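PDB 2QYA: uncharacterized conserved protein from Methanopyrus kandleri AV19, which is of unknown function and belongs to the DUF424 family, a small protein that pairs with a second copy of itself. Local coordinates for residues A[6-11]-A[48-53]; A[19-24]-A[74-79]; A[66-71]-A[110-115]. The protein carries 2 engineered substitutions. All blocks are in the same frame, centred on the assembly; numbering follows the deposited sequence.

Interaction 1 of 3, residues A[6-11]-A[48-53]. Engineered in segment 48-53: M50 (natural residue Leu).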
# COMPACT_ATOMS: atom_id res chain seq x y z
N VAL A 6 -15.90 4.74 -12.78
CA VAL A 6 -15.00 4.71 -11.65
C VAL A 6 -13.53 4.54 -12.11
O VAL A 6 -13.25 3.74 -13.00
CB VAL A 6 -15.45 3.58 -10.71
CG1 VAL A 6 -15.02 2.21 -11.26
CG2 VAL A 6 -14.94 3.79 -9.34
N LEU A 7 -12.59 5.27 -11.50
CA LEU A 7 -11.15 5.08 -11.73
C LEU A 7 -10.54 3.95 -10.86
O LEU A 7 -10.68 3.94 -9.61
CB LEU A 7 -10.38 6.39 -11.48
CG LEU A 7 -10.93 7.65 -12.18
CD1 LEU A 7 -10.32 8.91 -11.63
CD2 LEU A 7 -10.74 7.55 -13.69
N LEU A 8 -9.90 2.99 -11.52
CA LEU A 8 -9.21 1.92 -10.81
C LEU A 8 -7.70 2.02 -11.05
O LEU A 8 -7.22 2.04 -12.20
CB LEU A 8 -9.75 0.55 -11.20
CG LEU A 8 -9.15 -0.73 -10.59
CD1 LEU A 8 -9.16 -0.77 -9.06
CD2 LEU A 8 -9.93 -1.91 -11.12
N ASN A 9 -6.97 2.11 -9.95
CA ASN A 9 -5.55 2.27 -9.97
C ASN A 9 -5.00 1.16 -9.09
O ASN A 9 -5.26 1.17 -7.88
CB ASN A 9 -5.19 3.67 -9.47
CG ASN A 9 -3.68 3.97 -9.51
OD1 ASN A 9 -2.89 3.23 -10.09
ND2 ASN A 9 -3.28 5.08 -8.86
N ILE A 10 -4.32 0.19 -9.71
CA ILE A 10 -3.68 -0.95 -9.04
C ILE A 10 -2.15 -0.91 -9.18
O ILE A 10 -1.63 -0.92 -10.30
CB ILE A 10 -4.12 -2.31 -9.62
CG1 ILE A 10 -5.63 -2.54 -9.47
CG2 ILE A 10 -3.29 -3.47 -8.97
CD1 ILE A 10 -6.18 -3.79 -10.20
N HIS A 11 -1.45 -0.88 -8.05
CA HIS A 11 0.00 -0.93 -8.03
C HIS A 11 0.50 -1.87 -6.93
O HIS A 11 0.01 -1.83 -5.80
CB HIS A 11 0.58 0.47 -7.81
CG HIS A 11 2.00 0.58 -8.24
ND1 HIS A 11 2.37 0.67 -9.56
CD2 HIS A 11 3.15 0.56 -7.53
CE1 HIS A 11 3.69 0.72 -9.65
NE2 HIS A 11 4.18 0.65 -8.43
N LYS A 48 -7.42 3.58 -14.42
CA LYS A 48 -8.15 3.23 -15.61
C LYS A 48 -9.65 3.52 -15.38
O LYS A 48 -10.23 3.07 -14.37
CB LYS A 48 -7.92 1.76 -15.96
CG LYS A 48 -8.77 1.26 -17.13
CD LYS A 48 -8.34 -0.13 -17.57
CE LYS A 48 -9.26 -0.66 -18.66
NZ LYS A 48 -8.74 -1.87 -19.37
N SER A 49 -10.26 4.26 -16.30
CA SER A 49 -11.68 4.61 -16.17
C SER A 49 -12.49 3.43 -16.62
O SER A 49 -12.29 2.90 -17.72
CB SER A 49 -12.03 5.87 -16.95
OG SER A 49 -13.42 6.22 -16.87
N MET A 50 -13.35 2.94 -15.74
CA MET A 50 -14.20 1.82 -16.13
C MET A 50 -15.58 1.84 -15.51
O MET A 50 -15.89 2.65 -14.63
CB MET A 50 -13.48 0.46 -15.96
CG MET A 50 -13.12 0.04 -14.51
SD MET A 50 -11.75 -1.18 -14.30
CE MET A 50 -12.27 -2.62 -15.10
N GLU A 51 -16.43 0.98 -16.05
CA GLU A 51 -17.79 0.82 -15.62
C GLU A 51 -17.78 -0.04 -14.35
O GLU A 51 -17.10 -1.07 -14.29
CB GLU A 51 -18.59 0.14 -16.76
CG GLU A 51 -20.11 0.07 -16.56
CD GLU A 51 -20.84 1.43 -16.59
OE1 GLU A 51 -20.24 2.47 -17.01
OE2 GLU A 51 -22.05 1.46 -16.19
N PRO A 52 -18.54 0.39 -13.33
CA PRO A 52 -18.61 -0.22 -11.99
C PRO A 52 -18.57 -1.75 -12.01
O PRO A 52 -17.80 -2.35 -11.27
CB PRO A 52 -19.95 0.29 -11.43
CG PRO A 52 -20.51 1.27 -12.48
CD PRO A 52 -19.41 1.58 -13.44
N ASP A 53 -19.39 -2.37 -12.85
CA ASP A 53 -19.45 -3.83 -12.94
C ASP A 53 -18.12 -4.42 -13.35
O ASP A 53 -17.72 -5.46 -12.84
CB ASP A 53 -20.53 -4.28 -13.91
CG ASP A 53 -21.93 -4.21 -13.33
OD1 ASP A 53 -22.14 -3.58 -12.24
OD2 ASP A 53 -22.83 -4.78 -13.98
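V6 meets M50 in an antiparallel hydrogen-bonded pair: V6 N gives its hydrogen to M50 O at 2.8 Å, and M50 N returns the bond to V6 O at 2.9 Å. The first torsion of V6 (chi1 77°) sets CG1 between the backbone N and the carbonyl carbon, where the methyl lies 3.5 Å from M50 O and faces CG of M50 and CA of P52. M50 is an engineered methionine in place of the natural leucine; like V6 it packs on A55 of helix 52-66, while V6 also touches A81 of helix 79-87. L7 turns to the other face of the sheet in a non-hydrogen-bonded pair with S49. Its CA-H points at K48 O, with CA and O 3.4 Å apart, and its CD2 branch reaches over to CB of S49 at 3.9 Å. S49 OG hydrogen-bonds to R5 and probably to E24. This ladder attaches the short strand 48-50 to the outside of strand 6-13, making it an outermost strand of the mixed sheet within the chain. It also opens a beta-alpha-beta crossover, since helix 52-66 starts just past M50, with E51 at its N-cap position, and leads to strand 71-77, which runs parallel to 48-50. L8 forms the next hydrogen-bonded pair. L8 N donates to K48 O at 2.9 Å; in return K48 N reaches L8 O at 2.7 Å, but with the N-H bent to 141°. On the face shared with V6, L8 CD2 lies 3.7 Å from M50 SD, the two side chains slanting across each other, while the extended chain of K48 leads away from the strand. L8 also packs on I59 of helix 52-66.

Interaction 2 of 3, residues A[19-24]-A[74-79]; sequences LALCDE and INALGE
L19 through D23 run alongside I74 through G78 as neighbouring parallel strands in the middle of the mixed sheet, with the short strand axes only 3° apart. The four cross-strand bonds follow the parallel pattern: L21 uses both N-H and C=O, on N75 and L77, while L19 contributes its O and D23 its N. L19 O accepts from N75 N at 3.1 Å, and N75 O accepts from L21 N at 2.9 Å. L21 O takes L77 N at 3.0 Å, and L77 O takes D23 N at 3.1 Å. Each of these carbonyl oxygens also receives a CA-H, from I74, A20, A76 and C22 respectively. The backbones of A20 and C22 bond instead to N9 and L7 of strand 6-13, and I74 bonds to M107 of strand 103-109. L21 CB and A76 CB touch at 4.0 Å on the face that helices 52-66 and 79-87 cover, joined there by L19 and I74. On the other face N75 OD1 lies by A20 CB and makes a weak hydrogen bond to T16 OG1 of the second subunit. At the end of its strand, D23 holds CG anti to its carbonyl carbon (chi1 -70°), which carries the carboxylate to the start of helix 79-87. There OD1 accepts from A81 N and OD2 from L80 N, both buried acceptors thus satisfied; the helix end probably stabilises their negative charge. With an alanine here, the amides of L80 and A81 would probably lose their side-chain acceptors, and with them the side-chain tie between this strand end and helix 79-87. OD2 is also 3.3 Å from E79 N, but at a poor angle. G78 CA lies 3.5 Å from D23 OD1, where a CB would clash.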
# COMPACT_ATOMS: atom_id res chain seq x y z
N LEU A 19 -5.19 -1.43 -4.33
CA LEU A 19 -6.26 -1.23 -5.27
C LEU A 19 -6.98 0.02 -4.82
O LEU A 19 -7.59 0.04 -3.74
CB LEU A 19 -7.21 -2.43 -5.30
CG LEU A 19 -6.66 -3.87 -5.22
CD1 LEU A 19 -7.77 -4.92 -5.24
CD2 LEU A 19 -5.69 -4.16 -6.30
N ALA A 20 -6.84 1.09 -5.61
CA ALA A 20 -7.51 2.35 -5.32
C ALA A 20 -8.63 2.63 -6.33
O ALA A 20 -8.45 2.51 -7.55
CB ALA A 20 -6.52 3.51 -5.28
N LEU A 21 -9.78 3.03 -5.82
CA LEU A 21 -10.96 3.27 -6.65
C LEU A 21 -11.38 4.67 -6.35
O LEU A 21 -11.39 5.07 -5.18
CB LEU A 21 -12.08 2.30 -6.29
CG LEU A 21 -11.92 0.84 -6.67
CD1 LEU A 21 -12.53 -0.02 -5.58
CD2 LEU A 21 -12.62 0.57 -7.98
N CYS A 22 -11.73 5.42 -7.38
CA CYS A 22 -12.22 6.78 -7.17
C CYS A 22 -13.30 7.08 -8.20
O CYS A 22 -13.13 6.72 -9.38
CB CYS A 22 -11.06 7.76 -7.33
SG CYS A 22 -11.35 9.47 -6.88
N ASP A 23 -14.38 7.73 -7.78
CA ASP A 23 -15.36 8.25 -8.75
C ASP A 23 -14.67 9.24 -9.69
O ASP A 23 -13.93 10.12 -9.27
CB ASP A 23 -16.57 8.91 -8.05
CG ASP A 23 -17.46 7.89 -7.36
OD1 ASP A 23 -16.95 6.79 -7.01
OD2 ASP A 23 -18.67 8.18 -7.16
N GLU A 24 -14.88 9.05 -10.98
CA GLU A 24 -14.23 9.86 -11.99
C GLU A 24 -14.55 11.33 -11.81
O GLU A 24 -13.65 12.16 -11.88
CB GLU A 24 -14.65 9.38 -13.37
CG GLU A 24 -13.78 9.83 -14.52
CD GLU A 24 -14.39 9.37 -15.83
OE1 GLU A 24 -15.51 9.82 -16.11
OE2 GLU A 24 -13.78 8.55 -16.53
N ILE A 74 -7.15 -1.86 0.08
CA ILE A 74 -8.17 -1.22 -0.76
C ILE A 74 -8.57 0.11 -0.17
O ILE A 74 -8.82 0.24 1.04
CB ILE A 74 -9.43 -2.11 -0.93
CG1 ILE A 74 -9.03 -3.47 -1.53
CG2 ILE A 74 -10.55 -1.39 -1.77
CD1 ILE A 74 -9.97 -4.59 -1.23
N ASN A 75 -8.59 1.12 -1.03
CA ASN A 75 -9.04 2.45 -0.71
C ASN A 75 -10.05 2.82 -1.79
O ASN A 75 -9.72 2.78 -2.97
CB ASN A 75 -7.88 3.45 -0.76
CG ASN A 75 -6.52 2.81 -0.48
OD1 ASN A 75 -5.61 2.91 -1.31
ND2 ASN A 75 -6.38 2.14 0.69
N ALA A 76 -11.28 3.15 -1.37
CA ALA A 76 -12.32 3.61 -2.28
C ALA A 76 -12.93 4.93 -1.82
O ALA A 76 -13.27 5.10 -0.65
CB ALA A 76 -13.38 2.52 -2.48
N LEU A 77 -12.99 5.90 -2.73
CA LEU A 77 -13.55 7.20 -2.47
C LEU A 77 -14.67 7.53 -3.49
O LEU A 77 -14.43 7.60 -4.72
CB LEU A 77 -12.45 8.26 -2.51
CG LEU A 77 -12.87 9.72 -2.24
CD1 LEU A 77 -13.23 9.98 -0.75
CD2 LEU A 77 -11.81 10.72 -2.77
N GLY A 78 -15.87 7.77 -2.96
CA GLY A 78 -17.06 8.06 -3.77
C GLY A 78 -18.15 7.01 -3.66
O GLY A 78 -17.90 5.85 -3.33
N GLU A 79 -19.36 7.43 -3.98
CA GLU A 79 -20.56 6.60 -3.90
C GLU A 79 -20.48 5.39 -4.82
O GLU A 79 -20.71 4.27 -4.40
CB GLU A 79 -21.78 7.47 -4.25
CG GLU A 79 -23.08 6.70 -4.41
CD GLU A 79 -24.30 7.62 -4.39
OE1 GLU A 79 -24.14 8.85 -4.59
OE2 GLU A 79 -25.43 7.09 -4.17

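Interaction 3 of 3, residues A[66-71]-A[110-115]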
# COMPACT_ATOMS: atom_id res chain seq x y z
N TYR A 66 -3.77 -12.40 -5.20
CA TYR A 66 -2.72 -12.11 -4.23
C TYR A 66 -2.95 -12.69 -2.84
O TYR A 66 -2.16 -12.42 -1.94
CB TYR A 66 -2.50 -10.60 -4.14
CG TYR A 66 -1.86 -10.08 -5.40
CD1 TYR A 66 -0.57 -10.46 -5.76
CD2 TYR A 66 -2.57 -9.27 -6.27
CE1 TYR A 66 0.02 -10.00 -6.95
CE2 TYR A 66 -1.98 -8.81 -7.46
CZ TYR A 66 -0.71 -9.18 -7.78
OH TYR A 66 -0.14 -8.72 -8.95
N GLU A 67 -4.00 -13.51 -2.70
CA GLU A 67 -4.46 -14.02 -1.42
C GLU A 67 -3.41 -14.81 -0.65
O GLU A 67 -3.52 -14.92 0.56
CB GLU A 67 -5.74 -14.87 -1.59
CG GLU A 67 -5.48 -16.10 -2.42
CD GLU A 67 -6.71 -16.94 -2.68
OE1 GLU A 67 -7.81 -16.57 -2.18
OE2 GLU A 67 -6.56 -17.96 -3.39
N ASP A 68 -2.41 -15.37 -1.34
CA ASP A 68 -1.37 -16.14 -0.66
C ASP A 68 -0.02 -15.44 -0.75
O ASP A 68 1.00 -16.01 -0.37
CB ASP A 68 -1.21 -17.55 -1.25
CG ASP A 68 -2.42 -18.45 -1.01
OD1 ASP A 68 -3.05 -18.41 0.05
OD2 ASP A 68 -2.73 -19.24 -1.90
N GLU A 69 0.02 -14.23 -1.27
CA GLU A 69 1.30 -13.66 -1.62
C GLU A 69 1.57 -12.25 -1.13
O GLU A 69 2.72 -11.90 -0.85
CB GLU A 69 1.50 -13.74 -3.13
CG GLU A 69 2.21 -15.02 -3.51
CD GLU A 69 1.62 -15.67 -4.72
OE1 GLU A 69 1.26 -14.93 -5.67
OE2 GLU A 69 1.52 -16.93 -4.72
N LYS A 70 0.52 -11.46 -1.02
CA LYS A 70 0.71 -10.07 -0.68
C LYS A 70 -0.43 -9.64 0.20
O LYS A 70 -1.50 -10.27 0.20
CB LYS A 70 0.71 -9.20 -1.96
CG LYS A 70 1.79 -9.54 -2.99
CD LYS A 70 3.15 -9.04 -2.57
CE LYS A 70 4.25 -9.66 -3.46
NZ LYS A 70 5.62 -9.10 -3.17
N THR A 71 -0.21 -8.57 0.95
CA THR A 71 -1.30 -7.82 1.56
C THR A 71 -1.98 -6.95 0.49
O THR A 71 -1.29 -6.25 -0.26
CB THR A 71 -0.81 -6.97 2.73
OG1 THR A 71 -0.33 -7.86 3.74
CG2 THR A 71 -1.94 -6.11 3.32
N LEU A 110 -5.02 -9.23 4.52
CA LEU A 110 -3.72 -9.89 4.66
C LEU A 110 -3.74 -11.27 4.00
O LEU A 110 -4.80 -11.84 3.83
CB LEU A 110 -3.25 -9.92 6.14
CG LEU A 110 -2.54 -8.61 6.54
CD1 LEU A 110 -3.49 -7.40 6.71
CD2 LEU A 110 -1.68 -8.81 7.78
N PRO A 111 -2.58 -11.80 3.61
CA PRO A 111 -2.59 -13.13 2.97
C PRO A 111 -3.05 -14.26 3.91
O PRO A 111 -2.99 -14.12 5.15
CB PRO A 111 -1.12 -13.38 2.61
CG PRO A 111 -0.39 -12.16 2.85
CD PRO A 111 -1.22 -11.25 3.72
N ARG A 112 -3.48 -15.37 3.31
CA ARG A 112 -3.81 -16.56 4.07
C ARG A 112 -2.54 -17.11 4.73
O ARG A 112 -1.45 -17.11 4.13
CB ARG A 112 -4.46 -17.63 3.19
CG ARG A 112 -5.79 -17.17 2.63
CD ARG A 112 -6.53 -18.19 1.79
NE ARG A 112 -5.77 -18.77 0.68
CZ ARG A 112 -6.22 -19.83 -0.00
NH1 ARG A 112 -7.39 -20.37 0.33
NH2 ARG A 112 -5.53 -20.37 -0.99
N GLU A 113 -2.71 -17.56 5.97
CA GLU A 113 -1.70 -18.37 6.64
C GLU A 113 -1.31 -19.55 5.75
O GLU A 113 -2.16 -20.13 5.08
CB GLU A 113 -2.25 -18.90 7.96
CG GLU A 113 -2.45 -17.82 9.00
CD GLU A 113 -1.24 -17.64 9.87
OE1 GLU A 113 -0.14 -18.03 9.44
OE2 GLU A 113 -1.38 -17.10 10.98
N PRO A 114 -0.03 -19.90 5.74
CA PRO A 114 0.39 -20.97 4.83
C PRO A 114 -0.17 -22.35 5.20
O PRO A 114 -0.39 -22.64 6.38
CB PRO A 114 1.94 -20.96 4.94
CG PRO A 114 2.27 -19.67 5.69
CD PRO A 114 1.08 -19.38 6.56
N PHE A 115 -0.38 -23.18 4.20
CA PHE A 115 -0.83 -24.54 4.40
C PHE A 115 -0.24 -25.40 3.30
O PHE A 115 0.19 -24.86 2.26
CB PHE A 115 -2.38 -24.66 4.48
CG PHE A 115 -3.10 -24.18 3.24
CD1 PHE A 115 -3.63 -22.89 3.18
CD2 PHE A 115 -3.24 -25.02 2.13
CE1 PHE A 115 -4.28 -22.43 2.04
CE2 PHE A 115 -3.91 -24.58 0.99
CZ PHE A 115 -4.42 -23.29 0.93
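R112 is held by E67 and D68 in a salt-bridge network that ties the loop after helix 52-66 to the chain leaving strand 103-109. Its guanidinium meets D68 side-on: NE bonds to OD1 at 2.8 Å and NH2 to the syn lone pair of OD2 at 3.2 Å, with the two planes nearly coplanar. A bend at chi3 (-54°) turns the end of R112 so that this edge faces the carboxylate. E67 approaches differently. Its chi1 of 64° tucks CG between the backbone N and the carbonyl carbon, and the extended remainder runs beside R112, stacking the carboxylate over one guanidinium face with the planes 19° apart. E67 OE2 is 3.6 Å from R112 NH2, a contact of charges alone, since no N-H points at it. Over the opposite face lies CE1 of F115, which turns its ring edge to the guanidinium. The two carboxylates probably stabilise the positive charge of R112. R112 also anchors its backbone, N to E67 O at 2.8 Å.

Nearer the sheet, the ring of P111 packs against the turn, CG 3.4 Å from K70 O. The turn itself is closed by Y66 O, which accepts from both E69 N and K70 N. T71 and L110 lie side by side, pointing the same way. T71 OG1, which also has a weak hydrogen bond to Q106 OE1 of the second subunit, sits beside CD of P111, while T71 CG2 lies 3.9 Å from L110 CD1.

Interactions 1 and 2 are two seams of one mixed sheet, their centres 8 Å apart, and strands 6-13 and 16-23, neighbours in it, join them. L7 N and C22 O, 2.6 Å apart, probably form a hydrogen bond between the two, and I10 CG1 packs on L19 CD2 at 3.6 Å. Helix 52-66, which starts in interaction 1, leads through the loop of interaction 3 into strand 71-77 of interaction 2. Interaction 3 is more remote, its centre about 24 Å from that of interaction 1 and 23 Å from that of interaction 2, although its 66-71 loop runs directly into interaction 2. All three contacts touch the second subunit.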